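Local coordinates for ABC transporter, substrate binding protein (Mannopine) (Agrobacterium fabrum, PDB 5L9S), which probably captures a small solute in the periplasm, with mannopine as the suggested ligand, and passes it to an ABC importer, at residues I209-A214 and T291-A296; K215-K218 and K223-W226; E79-F84 and K252-W257; D97-G102 and F256-P261; R176-L181 and Q319-W324. All blocks are in the same frame, centred on the assembly; numbering follows the deposited sequence.

Contact 1: I209-A214 and T291-A296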
# COMPACT_ATOMS: atom_id res chain seq x y z
N ILE A 209 3.42 -8.98 -8.71
CA ILE A 209 2.76 -9.56 -7.53
C ILE A 209 3.01 -8.70 -6.29
O ILE A 209 3.73 -7.71 -6.38
CB ILE A 209 3.10 -11.06 -7.32
CG1 ILE A 209 4.54 -11.27 -6.84
CG2 ILE A 209 2.78 -11.91 -8.58
CD1 ILE A 209 4.85 -12.72 -6.38
N TRP A 210 2.38 -9.03 -5.15
CA TRP A 210 2.62 -8.28 -3.92
C TRP A 210 3.92 -8.78 -3.27
O TRP A 210 4.14 -10.00 -3.21
CB TRP A 210 1.47 -8.46 -2.91
CG TRP A 210 0.12 -7.90 -3.30
CD1 TRP A 210 -0.14 -6.68 -3.86
CD2 TRP A 210 -1.16 -8.51 -3.04
NE1 TRP A 210 -1.50 -6.55 -4.08
CE2 TRP A 210 -2.15 -7.64 -3.56
CE3 TRP A 210 -1.56 -9.73 -2.46
CZ2 TRP A 210 -3.51 -7.94 -3.48
CZ3 TRP A 210 -2.92 -10.01 -2.36
CH2 TRP A 210 -3.88 -9.13 -2.89
N LEU A 211 4.75 -7.86 -2.74
CA LEU A 211 5.97 -8.22 -2.01
C LEU A 211 5.69 -9.21 -0.86
O LEU A 211 6.49 -10.12 -0.66
CB LEU A 211 6.70 -6.98 -1.49
CG LEU A 211 8.08 -7.18 -0.81
CD1 LEU A 211 8.99 -8.07 -1.64
CD2 LEU A 211 8.73 -5.86 -0.53
N THR A 212 4.56 -9.07 -0.18
CA THR A 212 4.11 -9.96 0.90
C THR A 212 4.04 -11.43 0.44
O THR A 212 4.54 -12.32 1.14
CB THR A 212 2.77 -9.43 1.47
OG1 THR A 212 3.07 -8.25 2.21
CG2 THR A 212 2.07 -10.42 2.40
N ARG A 213 3.45 -11.66 -0.74
CA ARG A 213 3.30 -12.99 -1.32
C ARG A 213 4.63 -13.52 -1.91
O ARG A 213 4.86 -14.72 -1.85
CB ARG A 213 2.14 -13.06 -2.35
CG ARG A 213 0.77 -12.52 -1.88
CD ARG A 213 0.37 -12.89 -0.45
NE ARG A 213 -0.35 -14.16 -0.36
CZ ARG A 213 -1.66 -14.29 -0.12
NH1 ARG A 213 -2.20 -15.48 -0.02
NH2 ARG A 213 -2.41 -13.21 0.09
N ALA A 214 5.51 -12.63 -2.42
CA ALA A 214 6.84 -12.99 -2.93
C ALA A 214 7.73 -13.43 -1.78
O ALA A 214 8.45 -14.41 -1.92
CB ALA A 214 7.45 -11.81 -3.67
N THR A 291 14.28 -8.27 3.00
CA THR A 291 13.18 -8.48 2.07
C THR A 291 12.32 -7.21 1.85
O THR A 291 11.19 -7.33 1.37
CB THR A 291 12.34 -9.70 2.53
OG1 THR A 291 11.93 -9.53 3.88
CG2 THR A 291 13.10 -10.99 2.43
N LEU A 292 12.84 -6.01 2.18
CA LEU A 292 12.08 -4.77 2.06
C LEU A 292 12.89 -3.71 1.36
O LEU A 292 14.11 -3.75 1.49
CB LEU A 292 11.64 -4.26 3.45
CG LEU A 292 10.58 -5.10 4.16
CD1 LEU A 292 10.61 -4.90 5.62
CD2 LEU A 292 9.21 -4.82 3.65
N PRO A 293 12.27 -2.73 0.64
CA PRO A 293 13.09 -1.68 0.01
C PRO A 293 13.76 -0.78 1.07
O PRO A 293 13.24 -0.55 2.19
CB PRO A 293 12.06 -0.87 -0.79
CG PRO A 293 10.77 -1.08 -0.07
CD PRO A 293 10.83 -2.51 0.38
N SER A 294 14.92 -0.26 0.74
CA SER A 294 15.62 0.66 1.63
C SER A 294 14.96 2.04 1.51
O SER A 294 14.12 2.22 0.62
CB SER A 294 17.08 0.74 1.20
OG SER A 294 17.14 1.40 -0.05
N ALA A 295 15.37 3.02 2.31
CA ALA A 295 14.87 4.39 2.19
C ALA A 295 15.33 5.02 0.84
O ALA A 295 14.55 5.73 0.21
CB ALA A 295 15.34 5.24 3.36
N ALA A 296 16.54 4.69 0.35
CA ALA A 296 17.02 5.18 -0.97
C ALA A 296 16.21 4.57 -2.15
O ALA A 296 16.03 5.23 -3.17
CB ALA A 296 18.50 4.91 -1.14

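Contact 2: K215-K218 and K223-W226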
# COMPACT_ATOMS: atom_id res chain seq x y z
N LYS A 215 7.66 -12.73 -0.64
CA LYS A 215 8.37 -13.01 0.62
C LYS A 215 8.01 -14.38 1.13
O LYS A 215 8.91 -15.12 1.56
CB LYS A 215 7.94 -12.00 1.69
CG LYS A 215 8.92 -10.90 1.93
CD LYS A 215 8.61 -10.24 3.28
CE LYS A 215 9.06 -8.80 3.34
NZ LYS A 215 8.23 -7.86 2.53
N ALA A 216 6.70 -14.71 1.12
CA ALA A 216 6.14 -16.00 1.58
C ALA A 216 6.65 -17.14 0.72
O ALA A 216 7.02 -18.16 1.28
CB ALA A 216 4.62 -15.96 1.56
N LEU A 217 6.77 -16.95 -0.61
CA LEU A 217 7.30 -17.95 -1.54
C LEU A 217 8.78 -18.24 -1.28
O LEU A 217 9.18 -19.41 -1.33
CB LEU A 217 7.07 -17.58 -3.01
CG LEU A 217 5.63 -17.77 -3.54
CD1 LEU A 217 5.33 -16.80 -4.70
CD2 LEU A 217 5.38 -19.24 -3.93
N LYS A 218 9.59 -17.18 -1.02
CA LYS A 218 11.02 -17.27 -0.73
C LYS A 218 11.22 -18.01 0.58
O LYS A 218 12.13 -18.83 0.68
CB LYS A 218 11.69 -15.88 -0.66
CG LYS A 218 13.23 -15.92 -0.75
CD LYS A 218 13.85 -14.56 -0.95
CE LYS A 218 15.16 -14.61 -1.71
NZ LYS A 218 15.34 -13.41 -2.58
N LYS A 223 12.65 -20.54 -5.51
CA LYS A 223 13.66 -19.84 -6.28
C LYS A 223 13.03 -18.59 -6.93
O LYS A 223 12.87 -18.51 -8.14
CB LYS A 223 14.27 -20.82 -7.31
CG LYS A 223 15.58 -21.48 -6.88
CD LYS A 223 15.47 -22.35 -5.63
CE LYS A 223 16.78 -22.43 -4.89
NZ LYS A 223 16.59 -23.03 -3.54
N ILE A 224 12.65 -17.61 -6.09
CA ILE A 224 12.03 -16.36 -6.47
C ILE A 224 12.91 -15.18 -6.09
O ILE A 224 13.55 -15.17 -5.04
CB ILE A 224 10.58 -16.23 -5.87
CG1 ILE A 224 9.80 -15.03 -6.50
CG2 ILE A 224 10.57 -16.19 -4.33
CD1 ILE A 224 8.36 -14.93 -6.20
N GLY A 225 12.90 -14.18 -6.96
CA GLY A 225 13.55 -12.91 -6.76
C GLY A 225 12.59 -11.78 -7.08
O GLY A 225 11.50 -12.01 -7.59
N TRP A 226 12.98 -10.56 -6.78
CA TRP A 226 12.16 -9.41 -7.10
C TRP A 226 13.02 -8.19 -7.29
O TRP A 226 14.19 -8.19 -6.89
CB TRP A 226 11.03 -9.16 -6.08
CG TRP A 226 11.48 -9.09 -4.66
CD1 TRP A 226 11.97 -8.00 -4.00
CD2 TRP A 226 11.47 -10.16 -3.71
NE1 TRP A 226 12.28 -8.33 -2.70
CE2 TRP A 226 11.98 -9.65 -2.49
CE3 TRP A 226 11.11 -11.51 -3.77
CZ2 TRP A 226 12.09 -10.43 -1.35
CZ3 TRP A 226 11.25 -12.30 -2.65
CH2 TRP A 226 11.73 -11.76 -1.45

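Contact 3: E79-F84 and K252-W257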
# COMPACT_ATOMS: atom_id res chain seq x y z
N GLU A 79 -12.16 14.41 8.99
CA GLU A 79 -11.64 15.74 9.29
C GLU A 79 -10.41 16.02 8.43
O GLU A 79 -9.67 15.09 8.10
CB GLU A 79 -11.27 15.84 10.77
CG GLU A 79 -11.93 17.03 11.44
CD GLU A 79 -11.51 17.20 12.88
OE1 GLU A 79 -10.57 17.98 13.13
OE2 GLU A 79 -12.09 16.51 13.76
N ASP A 80 -10.21 17.29 8.07
CA ASP A 80 -9.05 17.74 7.29
C ASP A 80 -7.87 17.85 8.27
O ASP A 80 -7.89 18.69 9.17
CB ASP A 80 -9.36 19.09 6.62
CG ASP A 80 -8.37 19.56 5.57
OD1 ASP A 80 -7.28 18.98 5.49
OD2 ASP A 80 -8.68 20.56 4.87
N LEU A 81 -6.89 16.96 8.12
CA LEU A 81 -5.73 16.90 9.00
C LEU A 81 -4.63 17.91 8.67
O LEU A 81 -3.74 18.09 9.50
CB LEU A 81 -5.16 15.47 9.02
CG LEU A 81 -5.67 14.55 10.11
CD1 LEU A 81 -6.98 13.86 9.69
CD2 LEU A 81 -4.63 13.49 10.43
N SER A 82 -4.70 18.56 7.49
CA SER A 82 -3.75 19.57 6.96
C SER A 82 -3.14 20.51 8.02
O SER A 82 -1.93 20.68 8.05
CB SER A 82 -4.41 20.38 5.85
OG SER A 82 -4.71 19.54 4.74
N ASP A 83 -3.97 21.08 8.92
CA ASP A 83 -3.47 21.94 10.01
C ASP A 83 -2.56 21.17 10.98
O ASP A 83 -1.44 21.60 11.23
CB ASP A 83 -4.60 22.72 10.72
CG ASP A 83 -5.83 21.98 11.26
OD1 ASP A 83 -5.89 20.73 11.10
OD2 ASP A 83 -6.73 22.65 11.82
N PHE A 84 -3.04 20.00 11.49
CA PHE A 84 -2.32 19.10 12.40
C PHE A 84 -0.99 18.59 11.81
O PHE A 84 -0.00 18.44 12.52
CB PHE A 84 -3.24 17.90 12.77
CG PHE A 84 -2.55 16.67 13.32
CD1 PHE A 84 -2.33 16.54 14.69
CD2 PHE A 84 -2.14 15.64 12.48
CE1 PHE A 84 -1.69 15.41 15.20
CE2 PHE A 84 -1.49 14.52 13.00
CZ PHE A 84 -1.27 14.40 14.35
N LYS A 252 -3.41 12.36 19.62
CA LYS A 252 -2.28 12.00 20.48
C LYS A 252 -1.80 10.60 20.08
O LYS A 252 -0.61 10.32 20.13
CB LYS A 252 -2.71 11.99 21.96
CG LYS A 252 -2.83 13.34 22.62
CD LYS A 252 -2.91 13.15 24.13
CE LYS A 252 -3.58 14.29 24.86
NZ LYS A 252 -3.94 13.92 26.25
N LEU A 253 -2.77 9.73 19.71
CA LEU A 253 -2.52 8.36 19.26
C LEU A 253 -1.83 8.39 17.90
O LEU A 253 -0.91 7.58 17.67
CB LEU A 253 -3.82 7.53 19.24
CG LEU A 253 -3.71 6.07 18.81
CD1 LEU A 253 -2.85 5.27 19.75
CD2 LEU A 253 -5.05 5.44 18.70
N ILE A 254 -2.23 9.34 17.01
CA ILE A 254 -1.62 9.53 15.70
C ILE A 254 -0.17 10.02 15.86
O ILE A 254 0.74 9.43 15.29
CB ILE A 254 -2.46 10.48 14.81
CG1 ILE A 254 -3.83 9.85 14.46
CG2 ILE A 254 -1.68 10.85 13.53
CD1 ILE A 254 -4.70 10.69 13.48
N GLU A 255 0.03 11.11 16.65
CA GLU A 255 1.33 11.72 16.95
C GLU A 255 2.28 10.67 17.52
O GLU A 255 3.45 10.63 17.13
CB GLU A 255 1.18 12.89 17.94
CG GLU A 255 2.41 13.78 18.08
CD GLU A 255 2.43 14.81 19.19
OE1 GLU A 255 1.34 15.31 19.58
OE2 GLU A 255 3.54 15.15 19.65
N PHE A 256 1.75 9.80 18.43
CA PHE A 256 2.49 8.70 19.05
C PHE A 256 3.12 7.79 18.00
O PHE A 256 4.27 7.43 18.15
CB PHE A 256 1.61 7.86 20.01
CG PHE A 256 2.37 6.82 20.81
CD1 PHE A 256 3.06 7.18 21.97
CD2 PHE A 256 2.43 5.50 20.40
CE1 PHE A 256 3.78 6.23 22.69
CE2 PHE A 256 3.15 4.55 21.12
CZ PHE A 256 3.82 4.92 22.27
N TRP A 257 2.36 7.43 16.97
CA TRP A 257 2.79 6.58 15.87
C TRP A 257 3.83 7.28 15.01
O TRP A 257 4.90 6.71 14.78
CB TRP A 257 1.58 6.15 15.02
CG TRP A 257 1.96 5.41 13.77
CD1 TRP A 257 2.07 5.93 12.50
CD2 TRP A 257 2.36 4.05 13.68
NE1 TRP A 257 2.53 4.97 11.64
CE2 TRP A 257 2.71 3.80 12.33
CE3 TRP A 257 2.47 3.00 14.62
CZ2 TRP A 257 3.11 2.53 11.88
CZ3 TRP A 257 2.85 1.75 14.17
CH2 TRP A 257 3.13 1.51 12.81

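Contact 4: D97-G102 and F256-P261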
# COMPACT_ATOMS: atom_id res chain seq x y z
N ASP A 97 4.57 12.70 1.91
CA ASP A 97 3.12 12.53 2.01
C ASP A 97 2.68 11.65 3.20
O ASP A 97 1.62 11.04 3.15
CB ASP A 97 2.52 12.01 0.67
CG ASP A 97 2.85 12.88 -0.54
OD1 ASP A 97 2.67 14.13 -0.45
OD2 ASP A 97 3.29 12.31 -1.58
N SER A 98 3.50 11.60 4.25
CA SER A 98 3.19 10.87 5.48
C SER A 98 2.03 11.46 6.27
O SER A 98 1.48 10.78 7.14
CB SER A 98 4.42 10.76 6.37
OG SER A 98 5.22 9.74 5.79
N CYS A 99 1.64 12.70 5.98
CA CYS A 99 0.54 13.37 6.67
C CYS A 99 -0.18 14.29 5.69
O CYS A 99 0.34 15.36 5.33
CB CYS A 99 1.04 14.13 7.91
SG CYS A 99 -0.12 14.15 9.31
N THR A 100 -1.35 13.85 5.22
CA THR A 100 -2.16 14.61 4.27
C THR A 100 -3.53 14.97 4.83
O THR A 100 -3.83 14.68 6.00
CB THR A 100 -2.29 13.82 2.97
OG1 THR A 100 -3.11 12.68 3.22
CG2 THR A 100 -0.94 13.44 2.37
N ARG A 101 -4.38 15.59 4.00
CA ARG A 101 -5.74 16.00 4.32
C ARG A 101 -6.57 14.82 4.86
O ARG A 101 -7.26 14.96 5.87
CB ARG A 101 -6.39 16.57 3.05
CG ARG A 101 -7.90 16.87 3.15
CD ARG A 101 -8.42 17.42 1.85
NE ARG A 101 -9.81 17.87 1.93
CZ ARG A 101 -10.49 18.33 0.89
NH1 ARG A 101 -9.93 18.36 -0.32
NH2 ARG A 101 -11.75 18.73 1.03
N GLY A 102 -6.49 13.69 4.18
CA GLY A 102 -7.24 12.49 4.51
C GLY A 102 -6.73 11.62 5.64
O GLY A 102 -7.45 10.74 6.10
N PHE A 256 1.75 9.80 18.43
CA PHE A 256 2.49 8.70 19.05
C PHE A 256 3.12 7.79 18.00
O PHE A 256 4.27 7.43 18.15
CB PHE A 256 1.61 7.86 20.01
CG PHE A 256 2.37 6.82 20.81
CD1 PHE A 256 3.06 7.18 21.97
CD2 PHE A 256 2.43 5.50 20.40
CE1 PHE A 256 3.78 6.23 22.69
CE2 PHE A 256 3.15 4.55 21.12
CZ PHE A 256 3.82 4.92 22.27
N TRP A 257 2.36 7.43 16.97
CA TRP A 257 2.79 6.58 15.87
C TRP A 257 3.83 7.28 15.01
O TRP A 257 4.90 6.71 14.78
CB TRP A 257 1.58 6.15 15.02
CG TRP A 257 1.96 5.41 13.77
CD1 TRP A 257 2.07 5.93 12.50
CD2 TRP A 257 2.36 4.05 13.68
NE1 TRP A 257 2.53 4.97 11.64
CE2 TRP A 257 2.71 3.80 12.33
CE3 TRP A 257 2.47 3.00 14.62
CZ2 TRP A 257 3.11 2.53 11.88
CZ3 TRP A 257 2.85 1.75 14.17
CH2 TRP A 257 3.13 1.51 12.81
N LEU A 258 3.51 8.49 14.51
CA LEU A 258 4.42 9.22 13.62
C LEU A 258 5.79 9.56 14.25
O LEU A 258 6.81 9.53 13.55
CB LEU A 258 3.75 10.47 13.04
CG LEU A 258 2.68 10.20 12.00
CD1 LEU A 258 1.88 11.45 11.71
CD2 LEU A 258 3.28 9.55 10.69
N ARG A 259 5.80 9.84 15.56
CA ARG A 259 7.01 10.22 16.28
C ARG A 259 7.76 9.05 16.92
O ARG A 259 8.82 9.28 17.50
CB ARG A 259 6.69 11.31 17.33
CG ARG A 259 6.16 12.61 16.71
CD ARG A 259 6.40 13.82 17.57
NE ARG A 259 6.76 14.98 16.76
CZ ARG A 259 5.95 15.99 16.49
NH1 ARG A 259 6.36 17.00 15.74
NH2 ARG A 259 4.72 16.02 16.99
N ASN A 260 7.25 7.81 16.78
CA ASN A 260 7.87 6.62 17.38
C ASN A 260 8.45 5.61 16.36
O ASN A 260 7.75 4.68 15.97
CB ASN A 260 6.91 5.91 18.35
CG ASN A 260 7.60 5.17 19.47
OD1 ASN A 260 8.25 4.13 19.30
ND2 ASN A 260 7.50 5.72 20.67
N PRO A 261 9.73 5.74 15.94
CA PRO A 261 10.29 4.78 14.97
C PRO A 261 10.31 3.33 15.46
O PRO A 261 10.19 2.41 14.64
CB PRO A 261 11.70 5.33 14.69
CG PRO A 261 11.64 6.77 15.09
CD PRO A 261 10.72 6.80 16.27

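Contact 5: R176-L181 and Q319-W324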
# COMPACT_ATOMS: atom_id res chain seq x y z
N ARG A 176 -1.97 0.17 -25.52
CA ARG A 176 -1.22 -0.13 -26.75
C ARG A 176 -0.03 -1.04 -26.36
O ARG A 176 0.18 -2.07 -27.00
CB ARG A 176 -0.70 1.18 -27.37
CG ARG A 176 -1.04 1.43 -28.83
CD ARG A 176 -0.45 2.79 -29.24
NE ARG A 176 -1.35 3.86 -28.82
CZ ARG A 176 -1.01 5.06 -28.37
NH1 ARG A 176 0.27 5.41 -28.25
NH2 ARG A 176 -1.96 5.93 -28.04
N LYS A 177 0.69 -0.68 -25.28
CA LYS A 177 1.83 -1.44 -24.76
C LYS A 177 1.38 -2.81 -24.23
O LYS A 177 2.04 -3.82 -24.54
CB LYS A 177 2.62 -0.64 -23.71
CG LYS A 177 4.00 -1.24 -23.31
CD LYS A 177 5.07 -1.09 -24.39
CE LYS A 177 6.42 -1.63 -23.98
NZ LYS A 177 7.33 -1.76 -25.15
N LEU A 178 0.25 -2.86 -23.46
CA LEU A 178 -0.31 -4.09 -22.91
C LEU A 178 -0.66 -5.11 -23.96
O LEU A 178 -0.48 -6.30 -23.69
CB LEU A 178 -1.51 -3.85 -22.01
CG LEU A 178 -1.16 -3.69 -20.56
CD1 LEU A 178 -2.28 -3.03 -19.81
CD2 LEU A 178 -0.76 -5.02 -19.93
N ASP A 179 -1.15 -4.67 -25.15
CA ASP A 179 -1.52 -5.52 -26.28
C ASP A 179 -0.32 -6.33 -26.81
O ASP A 179 -0.49 -7.49 -27.18
CB ASP A 179 -2.21 -4.71 -27.41
CG ASP A 179 -3.66 -4.27 -27.16
OD1 ASP A 179 -4.48 -5.13 -26.72
OD2 ASP A 179 -4.00 -3.11 -27.50
N GLU A 180 0.89 -5.73 -26.79
CA GLU A 180 2.15 -6.37 -27.22
C GLU A 180 2.48 -7.58 -26.34
O GLU A 180 3.05 -8.55 -26.84
CB GLU A 180 3.33 -5.40 -27.12
CG GLU A 180 3.26 -4.18 -28.01
CD GLU A 180 4.47 -3.27 -27.93
OE1 GLU A 180 4.37 -2.11 -28.39
OE2 GLU A 180 5.53 -3.71 -27.40
N LEU A 181 2.13 -7.50 -25.04
CA LEU A 181 2.43 -8.53 -24.06
C LEU A 181 1.31 -9.54 -23.79
O LEU A 181 1.61 -10.67 -23.42
CB LEU A 181 2.86 -7.86 -22.74
CG LEU A 181 3.62 -8.71 -21.72
CD1 LEU A 181 4.96 -9.22 -22.29
CD2 LEU A 181 3.84 -7.94 -20.44
N GLN A 319 -14.15 0.75 -16.54
CA GLN A 319 -14.90 0.57 -17.78
C GLN A 319 -13.96 0.06 -18.88
O GLN A 319 -14.15 -1.04 -19.40
CB GLN A 319 -15.54 1.90 -18.21
CG GLN A 319 -16.93 2.19 -17.68
CD GLN A 319 -17.59 3.36 -18.39
OE1 GLN A 319 -16.94 4.16 -19.09
NE2 GLN A 319 -18.92 3.48 -18.24
N ARG A 320 -12.92 0.85 -19.19
CA ARG A 320 -11.91 0.57 -20.20
C ARG A 320 -11.20 -0.76 -20.01
O ARG A 320 -10.91 -1.41 -21.00
CB ARG A 320 -10.92 1.72 -20.30
CG ARG A 320 -11.27 2.69 -21.40
CD ARG A 320 -10.20 2.71 -22.45
NE ARG A 320 -9.57 4.02 -22.49
CZ ARG A 320 -8.56 4.35 -23.27
NH1 ARG A 320 -8.06 5.58 -23.24
NH2 ARG A 320 -8.02 3.45 -24.09
N TRP A 321 -10.93 -1.16 -18.76
CA TRP A 321 -10.24 -2.43 -18.45
C TRP A 321 -11.14 -3.64 -18.68
O TRP A 321 -10.72 -4.58 -19.37
CB TRP A 321 -9.66 -2.42 -17.03
CG TRP A 321 -8.93 -3.67 -16.64
CD1 TRP A 321 -9.40 -4.69 -15.87
CD2 TRP A 321 -7.59 -4.03 -17.02
NE1 TRP A 321 -8.43 -5.66 -15.72
CE2 TRP A 321 -7.32 -5.29 -16.43
CE3 TRP A 321 -6.59 -3.41 -17.77
CZ2 TRP A 321 -6.10 -5.95 -16.61
CZ3 TRP A 321 -5.36 -4.04 -17.90
CH2 TRP A 321 -5.13 -5.31 -17.34
N ASN A 322 -12.37 -3.64 -18.10
CA ASN A 322 -13.33 -4.74 -18.22
C ASN A 322 -13.67 -5.03 -19.66
O ASN A 322 -13.83 -6.21 -20.02
CB ASN A 322 -14.60 -4.46 -17.39
CG ASN A 322 -14.49 -4.81 -15.90
OD1 ASN A 322 -13.41 -5.16 -15.35
ND2 ASN A 322 -15.63 -4.71 -15.23
N SER A 323 -13.74 -3.97 -20.49
CA SER A 323 -13.99 -4.03 -21.92
C SER A 323 -12.79 -4.63 -22.66
O SER A 323 -12.98 -5.44 -23.57
CB SER A 323 -14.30 -2.64 -22.46
OG SER A 323 -15.53 -2.14 -21.97
N TRP A 324 -11.54 -4.23 -22.27
CA TRP A 324 -10.27 -4.72 -22.84
C TRP A 324 -10.05 -6.19 -22.52
O TRP A 324 -9.52 -6.93 -23.36
CB TRP A 324 -9.08 -3.90 -22.31
CG TRP A 324 -7.76 -4.25 -22.94
CD1 TRP A 324 -7.27 -3.82 -24.14
CD2 TRP A 324 -6.74 -5.10 -22.38
NE1 TRP A 324 -6.01 -4.34 -24.36
CE2 TRP A 324 -5.68 -5.15 -23.31
CE3 TRP A 324 -6.63 -5.83 -21.18
CZ2 TRP A 324 -4.52 -5.91 -23.09
CZ3 TRP A 324 -5.49 -6.59 -20.96
CH2 TRP A 324 -4.44 -6.61 -21.90

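Contact 1: I209-A214 and T291-A296
Leu-211 reaches across to the chain at Thr-291 to Pro-293, just where strand 206-210 gives way to helix 211-219 in the alpha/beta fold of a periplasmic binding protein. Its CB already heads for the partner segment, and with CG anti to the backbone N (chi1 -174°) the branch is carried on in that direction. CG of Leu-211 comes within 3.8 Å of Thr-291 O. Beyond it the fork divides: CD1 lies at the same distance from this oxygen but also packs on Trp-226, whereas CD2 presses in further, 3.4 Å from Thr-291 O. The CD2 methyl of Leu-211 then slides past the ring of Pro-293, 4.1 Å from its CD, and has CD2 of Leu-292 at 4.3 Å. The contact is therefore one leucine set against the loop 291-293, largely buried. Ser-110 and Leu-112 of strand 103-116 also cover Leu-211, and Thr-291 O takes a weak hydrogen bond from Lys-215 NZ. Past Pro-293 the chain turns into helix 295-300, where Ser-294 is the N-cap: its OG caps a backbone N further on, and its own N is hydrogen-bonded to Asp-297 OD2, as in a capping box.

Contact 2: K215-K218 and K223-W226
Lys-218 passes its CD beside the CZ3-CH2 rim of Trp-226, 3.5 Å from CH2 of the tryptophan, and only NZ comes over the ring. There NZ of Lys-218 stands above the face of the six-membered ring, 4.5 Å from its centroid and 24° off the normal, in a cation-pi interaction. Ile-224 fills the angle between helix and strand: its CG2 sits 3.6 Å from Lys-218 N and 3.8 Å from Lys-218 CB, while at the other branch its CD1 meets Leu-217 CD1 at 3.9 Å, the two side chains crossing at about a right angle. Lys-215 adds a looser touch, its N lying 4.1 Å from Trp-226 CZ3.

Several features set these groups in place. Trp-226 has CG between its backbone N and carbonyl carbon (chi1 53°), which turns the indole back toward the helix, and NE1 is hydrogen-bonded to Tyr-228 OH, fixing the rotation of the ring. Lys-218 starts with CG anti to its backbone N (chi1 -164°), sending the chain toward the ring, and a bend at the last torsion brings NZ over the face. Its ammonium also lies near the carbonyl oxygen of Ile-224, which would probably favour the charge there.

Helix 211-219 thus folds back on the start of strand 224-240, which pairs with strand 103-116. Trp-226 also packs on Ala-214 of the same helix, Phe-199 of helix 192-200 covers Leu-217 and Ile-224, and Gly-225 is backbone-bonded to Tyr-115 of strand 103-116 and Lys-223 to Leu-117 just after it.

Contact 3: E79-F84 and K252-W257
Phe-84 and Leu-81 make the apolar part of the contact, both meeting Ile-254 on the helix. CZ and CE2 of the Phe-84 ring each lie 3.7 Å from Ile-254 CG2, the two side chains crossing at a slant. Leu-81 instead reaches toward the isoleucine tip to tip, its CD2 4.1 Å from Ile-254 CD1. The branches of Ile-254 are divided in this way by its first torsion (chi1 -66°), which leaves CG2 to the phenylalanine and directs CG1 and CD1 to the leucine. Glu-255 N comes to the edge of the Phe-84 ring, 4.2 Å from CZ.

In the alpha/beta lobe that contains the N-terminus, helix 247-258 packs on strands 61-65 and 224-240, and Ile-254 is also covered by Leu-61 and Ile-238. The contact brings the turn at Leu-81 and the short helix 82-85 against this helix.

The side-chain hydrogen bonds within the segments belong to 79-84. Asp-80 OD1 is gripped twice in an Asx turn: it accepts from Ser-82 OG at 2.7 Å on its syn side and from Ser-82 N at 3.3 Å from above the carboxylate plane. Phe-84 N likewise meets Asp-83 OD1 from above the plane, at 3.0 Å. Glu-79 and Glu-255 have salt-bridge partners outside the segments, Arg-247 and Arg-259.

Contact 4: D97-G102 and F256-P261
Leu-258 points its forked end at the backbone and sulfur of segment 97-102, while the CB of Cys-99 heads back toward it. One tine, CD1 of Leu-258, lies 4.1 Å from Cys-99 SG; the other, CD2 of Leu-258, is 4.2 Å from the carbonyl oxygen of Ser-98. The CG-CD1 bond of the leucine aims almost directly at the sulfur and meets the CB-SG bond of Cys-99 from its flank, at about a right angle, whereas the CG-CD2 bond is turned well off the line to the Ser-98 oxygen. With CG anti to its carbonyl carbon (chi1 -72°), the leucine projects off the last turn of helix 247-258 and presents a methyl to each target. Ser-98 also directs its CB toward the helix, but its hydroxyl is engaged within its own loop, where OG is hydrogen-bonded to Leu-95 O.

The sulfur that Leu-258 meets belongs to a disulfide with Cys-85, so the leucine packs on a covalent tie between helix 82-85 and the short strand 99-100. That strand pairs antiparallel with the start of strand 103-116, in the N-terminal lobe of the solute-binding fold.

On the partner side the chain turns sharply after Leu-258, and Asn-260 N bonds to Trp-257 O at 3.3 Å.

Contact 5: R176-L181 and Q319-W324
Helices 176-181 and 319-324 run nearly parallel, their axes 26° apart and 13.0 Å at closest approach, a gap wide enough that large side chains have to span it. Trp-324 does most of this. With CG anti to its backbone N (chi1 -175°) the indole extends toward the partner helix, and its NE1 donates to Asp-179 OD1 at 2.9 Å. The bond is bent, 141° at the hydrogen, with the oxygen tilted out of the indole plane; the N-H also meets the carboxylate from above its plane. The benzene side of the same indole rests on Leu-178, CZ2 of Trp-324 lying 3.8 Å from CB of the leucine. Leu-178 continues past it to Trp-321, where its CD1 meets CZ3 at the ring edge, 3.8 Å away. The two tryptophans also touch, Trp-324 CE3 standing above a face of Trp-321, whose NE1 is hydrogen-bonded to Asn-144 OD1. Arg-182 adds a cation-pi interaction to Trp-324 and a hydrogen bond to its carbonyl oxygen. Leu-178 packs on Val-151 and Leu-152 of helix 149-158, and Trp-321 on Val-151. This is helix-on-helix packing in the second lobe of a periplasmic binding protein, joining the C-terminal helix 307-325 to helix 171-181.

Contacts 1 and 4 are buried and purely packing in character, each centred on one leucine against backbone and a few neighbouring atoms, whereas contacts 2, 3 and 5 lie partly toward the surface; 2 adds a cation-pi pair and 5 a hydrogen bond, while 3 stays apolar across the segments. Contacts 1 and 2 share helix 211-219 and touch directly. Contacts 3 and 4 share helix 247-258 and overlap at Phe-256 and Trp-257; their centres are 7 Å apart, with a probable Leu-81 to Arg-101 backbone bond linking segments 79-84 and 97-102. Contact 5 stands alone, about 37 to 40 Å centre to centre from that pair.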